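Local coordinates for xylulose kinase (Bifidobacterium adolescentis ATCC 15703, PDB 3I8B), which probably phosphorylates D-xylulose with ATP to give D-xylulose 5-phosphate, as a member of the FGGY family of carbohydrate kinases, at residues R419-I431 / L448-Y460. Residues are numbered along the deposited sequence; the frame is centred on the assembly and turned at random.
Sequences RSLGASITRILLI and LGMDVTRPATDEY
T453 O takes two donors from strand 427-431. L430 N gives T453 O a nearly straight hydrogen bond of 2.8 Å, and the CA-H of L429 adds a weaker contact. T453 N in turn bonds I428 O at 3.0 Å, so T453 is held through both its N and its O. Where the strands part, water bridges them: one molecule links I428 N to D451 O, another L430 O to P455 O. The side chains alternate between the two faces. On one, I428 CD1 reaches L448 CB and M450 CB, while L430 CB presses tightly on V452 CG1 at 3.5 Å. On the other, L429 CD2 meets the ring of P455 at CG, crossing it at about a right angle. The guanidinium of R427, salt-bridged to D288, lies with one face over L429 CD1. The chain of selenomethionine M450 is extended (chi3 169°), which carries CE to 3.5 Å from R419 NH2. That NH2 bonds I425 O, and R419 is also salt-bridged to E416. At the far end I431 and Y460 run past each other, I431 CG2 lying 3.7 Å from Y460 CE2. Y460 OH donates to A456 O from above the carbonyl plane. With alanine in place of Y460, A456 O would probably lose this donor and a gap would open beside I431 CG2. Strand 427-431, helix 438-448 and strand 452-455 form a parallel beta-alpha-beta crossover in the C-terminal actin-like ATPase domain of FGGY kinases.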
ATOM      1  N   ARG A 419     -14.027  -3.288 -10.176  1.00 15.35           N
ATOM      2  CA  ARG A 419     -14.975  -4.260 -10.711  1.00 15.86           C
ATOM      3  C   ARG A 419     -14.726  -4.568 -12.183  1.00 16.46           C
ATOM      4  O   ARG A 419     -14.821  -5.721 -12.609  1.00 15.78           O
ATOM      5  CB  ARG A 419     -16.417  -3.781 -10.518  1.00 16.38           C
ATOM      6  CG  ARG A 419     -16.869  -3.709  -9.086  1.00 17.12           C
ATOM      7  CD  ARG A 419     -18.340  -3.323  -9.002  1.00 20.04           C
ATOM      8  NE  ARG A 419     -18.886  -3.531  -7.667  1.00 21.09           N
ATOM      9  CZ  ARG A 419     -19.423  -2.577  -6.915  1.00 20.12           C
ATOM     10  NH1 ARG A 419     -19.502  -1.330  -7.361  1.00 20.69           N
ATOM     11  NH2 ARG A 419     -19.892  -2.875  -5.713  1.00 22.07           N
ATOM     12  N   SER A 420     -14.388  -3.536 -12.957  1.00 18.29           N
ATOM     13  CA  SER A 420     -14.164  -3.688 -14.389  1.00 18.74           C
ATOM     14  C   SER A 420     -12.928  -4.539 -14.687  1.00 19.87           C
ATOM     15  O   SER A 420     -12.796  -5.087 -15.784  1.00 17.80           O
ATOM     16  CB  SER A 420     -14.042  -2.320 -15.074  1.00 19.48           C
ATOM     17  OG  SER A 420     -12.707  -1.844 -15.017  1.00 21.18           O
ATOM     18  N   LEU A 421     -12.037  -4.657 -13.707  1.00 18.42           N
ATOM     19  CA  LEU A 421     -10.861  -5.523 -13.834  1.00 17.81           C
ATOM     20  C   LEU A 421     -11.193  -6.989 -13.513  1.00 19.68           C
ATOM     21  O   LEU A 421     -10.306  -7.841 -13.463  1.00 18.72           O
ATOM     22  CB  LEU A 421      -9.727  -5.037 -12.921  1.00 18.06           C
ATOM     23  CG  LEU A 421      -9.330  -3.565 -13.049  1.00 22.46           C
ATOM     24  CD1 LEU A 421      -8.217  -3.218 -12.066  1.00 18.62           C
ATOM     25  CD2 LEU A 421      -8.920  -3.212 -14.482  1.00 16.43           C
ATOM     26  N   GLY A 422     -12.473  -7.279 -13.301  1.00 16.58           N
ATOM     27  CA  GLY A 422     -12.900  -8.632 -12.998  1.00 18.55           C
ATOM     28  C   GLY A 422     -12.990  -8.993 -11.524  1.00 17.87           C
ATOM     29  O   GLY A 422     -13.315 -10.127 -11.197  1.00 21.96           O
ATOM     30  N   ALA A 423     -12.710  -8.039 -10.635  1.00 18.88           N
ATOM     31  CA  ALA A 423     -12.793  -8.281  -9.188  1.00 21.06           C
ATOM     32  C   ALA A 423     -14.142  -7.866  -8.584  1.00 20.80           C
ATOM     33  O   ALA A 423     -14.420  -6.678  -8.446  1.00 19.65           O
ATOM     34  CB  ALA A 423     -11.660  -7.556  -8.467  1.00 17.25           C
ATOM     35  N   SER A 424     -14.972  -8.840  -8.217  1.00 21.68           N
ATOM     36  CA  SER A 424     -16.234  -8.545  -7.540  1.00 19.93           C
ATOM     37  C   SER A 424     -15.987  -7.770  -6.254  1.00 20.50           C
ATOM     38  O   SER A 424     -15.014  -8.019  -5.544  1.00 16.84           O
ATOM     39  CB  SER A 424     -16.988  -9.834  -7.182  1.00 21.59           C
ATOM     40  OG  SER A 424     -17.441 -10.522  -8.336  1.00 24.24           O
ATOM     41  N   ILE A 425     -16.891  -6.847  -5.945  1.00 16.84           N
ATOM     42  CA  ILE A 425     -16.876  -6.178  -4.655  1.00 20.19           C
ATOM     43  C   ILE A 425     -18.261  -6.281  -4.025  1.00 23.56           C
ATOM     44  O   ILE A 425     -19.223  -5.717  -4.549  1.00 20.80           O
ATOM     45  CB  ILE A 425     -16.479  -4.702  -4.793  1.00 19.48           C
ATOM     46  CG1 ILE A 425     -15.004  -4.584  -5.185  1.00 17.45           C
ATOM     47  CG2 ILE A 425     -16.732  -3.962  -3.486  1.00 21.92           C
ATOM     48  CD1 ILE A 425     -14.557  -3.161  -5.418  1.00 16.85           C
ATOM     49  N   THR A 426     -18.355  -6.990  -2.897  1.00 24.17           N
ATOM     50  CA  THR A 426     -19.651  -7.318  -2.299  1.00 21.99           C
ATOM     51  C   THR A 426     -19.837  -6.774  -0.877  1.00 21.92           C
ATOM     52  O   THR A 426     -20.904  -6.907  -0.283  1.00 23.75           O
ATOM     53  CB  THR A 426     -19.904  -8.844  -2.322  1.00 25.31           C
ATOM     54  OG1 THR A 426     -18.801  -9.533  -1.716  1.00 22.77           O
ATOM     55  CG2 THR A 426     -20.075  -9.329  -3.757  1.00 25.01           C
ATOM     56  N   ARG A 427     -18.795  -6.156  -0.342  1.00 22.04           N
ATOM     57  CA  ARG A 427     -18.870  -5.508   0.958  1.00 23.74           C
ATOM     58  C   ARG A 427     -17.833  -4.394   1.030  1.00 19.70           C
ATOM     59  O   ARG A 427     -16.710  -4.554   0.544  1.00 20.74           O
ATOM     60  CB  ARG A 427     -18.625  -6.525   2.076  1.00 24.73           C
ATOM     61  CG  ARG A 427     -18.756  -5.967   3.486  1.00 24.04           C
ATOM     62  CD  ARG A 427     -18.630  -7.098   4.508  1.00 27.69           C
ATOM     63  NE  ARG A 427     -17.250  -7.560   4.625  1.00 26.19           N
ATOM     64  CZ  ARG A 427     -16.531  -7.500   5.742  1.00 27.99           C
ATOM     65  NH1 ARG A 427     -17.074  -7.028   6.860  1.00 27.26           N
ATOM     66  NH2 ARG A 427     -15.277  -7.938   5.748  1.00 24.18           N
ATOM     67  N   ILE A 428     -18.213  -3.281   1.647  1.00 18.39           N
ATOM     68  CA  ILE A 428     -17.363  -2.090   1.739  1.00 18.72           C
ATOM     69  C   ILE A 428     -17.035  -1.766   3.187  1.00 20.03           C
ATOM     70  O   ILE A 428     -17.937  -1.656   4.016  1.00 20.54           O
ATOM     71  CB  ILE A 428     -18.081  -0.848   1.175  1.00 17.27           C
ATOM     72  CG1 ILE A 428     -18.664  -1.133  -0.208  1.00 21.73           C
ATOM     73  CG2 ILE A 428     -17.137   0.366   1.144  1.00 17.05           C
ATOM     74  CD1 ILE A 428     -19.476   0.031  -0.766  1.00 19.98           C
ATOM     75  N   LEU A 429     -15.748  -1.600   3.486  1.00 15.97           N
ATOM     76  CA  LEU A 429     -15.322  -1.119   4.790  1.00 15.30           C
ATOM     77  C   LEU A 429     -14.804   0.300   4.618  1.00 17.79           C
ATOM     78  O   LEU A 429     -14.099   0.587   3.656  1.00 18.63           O
ATOM     79  CB  LEU A 429     -14.220  -2.004   5.378  1.00 15.20           C
ATOM     80  CG  LEU A 429     -14.641  -3.393   5.866  1.00 22.80           C
ATOM     81  CD1 LEU A 429     -15.145  -4.232   4.719  1.00 22.07           C
ATOM     82  CD2 LEU A 429     -13.491  -4.088   6.584  1.00 24.58           C
ATOM     83  N   LEU A 430     -15.163   1.183   5.543  1.00 15.75           N
ATOM     84  CA  LEU A 430     -14.743   2.569   5.474  1.00 19.42           C
ATOM     85  C   LEU A 430     -13.900   2.903   6.693  1.00 21.17           C
ATOM     86  O   LEU A 430     -14.378   2.826   7.831  1.00 20.06           O
ATOM     87  CB  LEU A 430     -15.958   3.492   5.404  1.00 19.86           C
ATOM     88  CG  LEU A 430     -15.651   4.989   5.462  1.00 24.39           C
ATOM     89  CD1 LEU A 430     -14.868   5.434   4.215  1.00 23.31           C
ATOM     90  CD2 LEU A 430     -16.939   5.799   5.621  1.00 23.21           C
ATOM     91  N   ILE A 431     -12.649   3.274   6.446  1.00 17.59           N
ATOM     92  CA  ILE A 431     -11.705   3.586   7.512  1.00 21.47           C
ATOM     93  C   ILE A 431     -11.019   4.914   7.250  1.00 23.45           C
ATOM     94  O   ILE A 431     -11.318   5.600   6.269  1.00 24.69           O
ATOM     95  CB  ILE A 431     -10.615   2.509   7.622  1.00 20.29           C
ATOM     96  CG1 ILE A 431      -9.937   2.318   6.259  1.00 20.65           C
ATOM     97  CG2 ILE A 431     -11.206   1.207   8.147  1.00 22.66           C
ATOM     98  CD1 ILE A 431      -8.888   1.211   6.225  1.00 26.12           C
ATOM     99  N   LEU A 448     -22.394   5.142  -2.809  1.00 24.92           N
ATOM    100  CA  LEU A 448     -21.541   3.971  -3.057  1.00 21.17           C
ATOM    101  C   LEU A 448     -22.378   2.787  -3.535  1.00 20.71           C
ATOM    102  O   LEU A 448     -21.899   1.921  -4.268  1.00 22.95           O
ATOM    103  CB  LEU A 448     -20.722   3.590  -1.827  1.00 18.82           C
ATOM    104  CG  LEU A 448     -19.702   4.627  -1.367  1.00 18.67           C
ATOM    105  CD1 LEU A 448     -18.889   4.083  -0.213  1.00 17.05           C
ATOM    106  CD2 LEU A 448     -18.797   5.021  -2.523  1.00 19.67           C
ATOM    107  N   GLY A 449     -23.637   2.762  -3.119  1.00 22.36           N
ATOM    108  CA  GLY A 449     -24.593   1.796  -3.633  1.00 29.08           C
ATOM    109  C   GLY A 449     -24.760   0.540  -2.799  1.00 22.57           C
ATOM    110  O   GLY A 449     -25.314  -0.439  -3.286  1.00 27.54           O
HETATM  111  N   MSE A 450     -24.285   0.580  -1.554  1.00 25.68           N
HETATM  112  CA  MSE A 450     -24.332  -0.560  -0.629  1.00 30.14           C
HETATM  113  C   MSE A 450     -24.229  -0.082   0.807  1.00 26.75           C
HETATM  114  O   MSE A 450     -23.908   1.069   1.065  1.00 25.02           O
HETATM  115  CB  MSE A 450     -23.131  -1.485  -0.828  1.00 22.69           C
HETATM  116  CG  MSE A 450     -23.125  -2.314  -2.059  1.00 33.39           C
HETATM  117 SE   MSE A 450     -21.553  -3.500  -2.025  1.00 47.08          SE
HETATM  118  CE  MSE A 450     -22.091  -4.613  -3.537  1.00 29.84           C
ATOM    119  N   ASP A 451     -24.449  -1.009   1.734  1.00 25.45           N
ATOM    120  CA  ASP A 451     -24.089  -0.828   3.130  1.00 22.98           C
ATOM    121  C   ASP A 451     -22.614  -0.459   3.237  1.00 23.48           C
ATOM    122  O   ASP A 451     -21.786  -0.939   2.464  1.00 21.32           O
ATOM    123  CB  ASP A 451     -24.322  -2.130   3.899  1.00 23.23           C
ATOM    124  CG  ASP A 451     -25.789  -2.400   4.167  1.00 26.21           C
ATOM    125  OD1 ASP A 451     -26.650  -1.666   3.632  1.00 24.32           O
ATOM    126  OD2 ASP A 451     -26.078  -3.346   4.930  1.00 30.31           O
ATOM    127  N   VAL A 452     -22.293   0.393   4.201  1.00 19.87           N
ATOM    128  CA  VAL A 452     -20.915   0.766   4.457  1.00 19.59           C
ATOM    129  C   VAL A 452     -20.590   0.467   5.903  1.00 22.77           C
ATOM    130  O   VAL A 452     -21.101   1.124   6.818  1.00 20.02           O
ATOM    131  CB  VAL A 452     -20.655   2.259   4.173  1.00 25.04           C
ATOM    132  CG1 VAL A 452     -19.175   2.595   4.389  1.00 19.98           C
ATOM    133  CG2 VAL A 452     -21.068   2.591   2.760  1.00 15.91           C
ATOM    134  N   THR A 453     -19.758  -0.553   6.100  1.00 21.00           N
ATOM    135  CA  THR A 453     -19.313  -0.942   7.423  1.00 18.17           C
ATOM    136  C   THR A 453     -18.183  -0.048   7.928  1.00 21.51           C
ATOM    137  O   THR A 453     -17.232   0.253   7.196  1.00 19.01           O
ATOM    138  CB  THR A 453     -18.849  -2.418   7.433  1.00 25.14           C
ATOM    139  OG1 THR A 453     -19.973  -3.274   7.193  1.00 23.15           O
ATOM    140  CG2 THR A 453     -18.211  -2.769   8.758  1.00 18.41           C
ATOM    141  N   ARG A 454     -18.291   0.374   9.187  1.00 19.79           N
ATOM    142  CA  ARG A 454     -17.245   1.173   9.820  1.00 24.83           C
ATOM    143  C   ARG A 454     -16.567   0.387  10.939  1.00 26.65           C
ATOM    144  O   ARG A 454     -17.070   0.341  12.067  1.00 24.27           O
ATOM    145  CB  ARG A 454     -17.806   2.489  10.370  1.00 22.94           C
ATOM    146  CG  ARG A 454     -18.111   3.531   9.311  1.00 26.27           C
ATOM    147  CD  ARG A 454     -18.504   4.851   9.937  1.00 24.78           C
ATOM    148  NE  ARG A 454     -19.685   4.706  10.777  1.00 26.15           N
ATOM    149  CZ  ARG A 454     -19.665   4.758  12.106  1.00 31.24           C
ATOM    150  NH1 ARG A 454     -18.524   4.972  12.750  1.00 25.11           N
ATOM    151  NH2 ARG A 454     -20.792   4.605  12.793  1.00 34.51           N
ATOM    152  N   PRO A 455     -15.421  -0.238  10.626  1.00 27.20           N
ATOM    153  CA  PRO A 455     -14.642  -0.957  11.640  1.00 25.50           C
ATOM    154  C   PRO A 455     -14.137   0.018  12.686  1.00 25.75           C
ATOM    155  O   PRO A 455     -13.769   1.129  12.328  1.00 24.01           O
ATOM    156  CB  PRO A 455     -13.455  -1.518  10.841  1.00 28.30           C
ATOM    157  CG  PRO A 455     -13.912  -1.518   9.401  1.00 29.80           C
ATOM    158  CD  PRO A 455     -14.801  -0.311   9.288  1.00 21.56           C
ATOM    159  N   ALA A 456     -14.120  -0.377  13.954  1.00 25.18           N
ATOM    160  CA  ALA A 456     -13.575   0.493  14.985  1.00 26.79           C
ATOM    161  C   ALA A 456     -12.128   0.853  14.656  1.00 28.01           C
ATOM    162  O   ALA A 456     -11.358   0.017  14.178  1.00 24.38           O
ATOM    163  CB  ALA A 456     -13.667  -0.168  16.348  1.00 29.66           C
ATOM    164  N   THR A 457     -11.767   2.106  14.893  1.00 26.43           N
ATOM    165  CA  THR A 457     -10.403   2.563  14.665  1.00 26.25           C
ATOM    166  C   THR A 457      -9.439   1.725  15.523  1.00 30.31           C
ATOM    167  O   THR A 457      -9.702   1.471  16.703  1.00 24.03           O
ATOM    168  CB  THR A 457     -10.262   4.072  14.970  1.00 30.10           C
ATOM    169  OG1 THR A 457      -8.883   4.456  14.896  1.00 36.89           O
ATOM    170  CG2 THR A 457     -10.784   4.390  16.353  1.00 35.02           C
ATOM    171  N   ASP A 458      -8.345   1.271  14.910  1.00 30.48           N
ATOM    172  CA  ASP A 458      -7.382   0.375  15.568  1.00 23.97           C
ATOM    173  C   ASP A 458      -6.103   0.237  14.724  1.00 27.09           C
ATOM    174  O   ASP A 458      -6.019   0.737  13.592  1.00 19.17           O
ATOM    175  CB  ASP A 458      -8.021  -1.001  15.820  1.00 18.92           C
ATOM    176  CG  ASP A 458      -7.451  -1.710  17.056  1.00 21.03           C
ATOM    177  OD1 ASP A 458      -6.328  -1.393  17.501  1.00 18.33           O
ATOM    178  OD2 ASP A 458      -8.136  -2.610  17.577  1.00 21.85           O
ATOM    179  N   GLU A 459      -5.106  -0.436  15.284  1.00 22.32           N
ATOM    180  CA  GLU A 459      -3.839  -0.620  14.600  1.00 18.29           C
ATOM    181  C   GLU A 459      -3.928  -1.773  13.609  1.00 15.73           C
ATOM    182  O   GLU A 459      -3.388  -2.856  13.866  1.00 14.22           O
ATOM    183  CB  GLU A 459      -2.741  -0.911  15.621  1.00 20.39           C
ATOM    184  CG  GLU A 459      -2.523   0.202  16.616  1.00 20.70           C
ATOM    185  CD  GLU A 459      -2.065   1.478  15.949  1.00 22.87           C
ATOM    186  OE1 GLU A 459      -1.823   1.451  14.723  1.00 22.45           O
ATOM    187  OE2 GLU A 459      -1.946   2.504  16.653  1.00 22.27           O
ATOM    188  N   TYR A 460      -4.594  -1.550  12.477  1.00 13.19           N
ATOM    189  CA  TYR A 460      -4.881  -2.651  11.563  1.00 15.09           C
ATOM    190  C   TYR A 460      -3.620  -3.327  11.022  1.00 11.45           C
ATOM    191  O   TYR A 460      -3.616  -4.537  10.797  1.00  9.32           O
ATOM    192  CB  TYR A 460      -5.775  -2.219  10.398  1.00 18.33           C
ATOM    193  CG  TYR A 460      -6.980  -1.389  10.783  1.00 25.40           C
ATOM    194  CD1 TYR A 460      -7.830  -1.790  11.802  1.00 27.20           C
ATOM    195  CD2 TYR A 460      -7.281  -0.213  10.098  1.00 29.47           C
ATOM    196  CE1 TYR A 460      -8.930  -1.038  12.145  1.00 23.36           C
ATOM    197  CE2 TYR A 460      -8.389   0.550  10.432  1.00 31.90           C
ATOM    198  CZ  TYR A 460      -9.212   0.130  11.460  1.00 32.97           C
ATOM    199  OH  TYR A 460     -10.316   0.883  11.804  1.00 32.47           O
TER
HETATM  200  O   HOH W   1     -19.920  -5.958   7.968  1.00 33.45           O
HETATM  201  O   HOH W   2     -20.871  -3.447   2.394  1.00 22.75           O
HETATM  202  O   HOH W   3     -13.975   3.203  10.587  1.00 22.70           O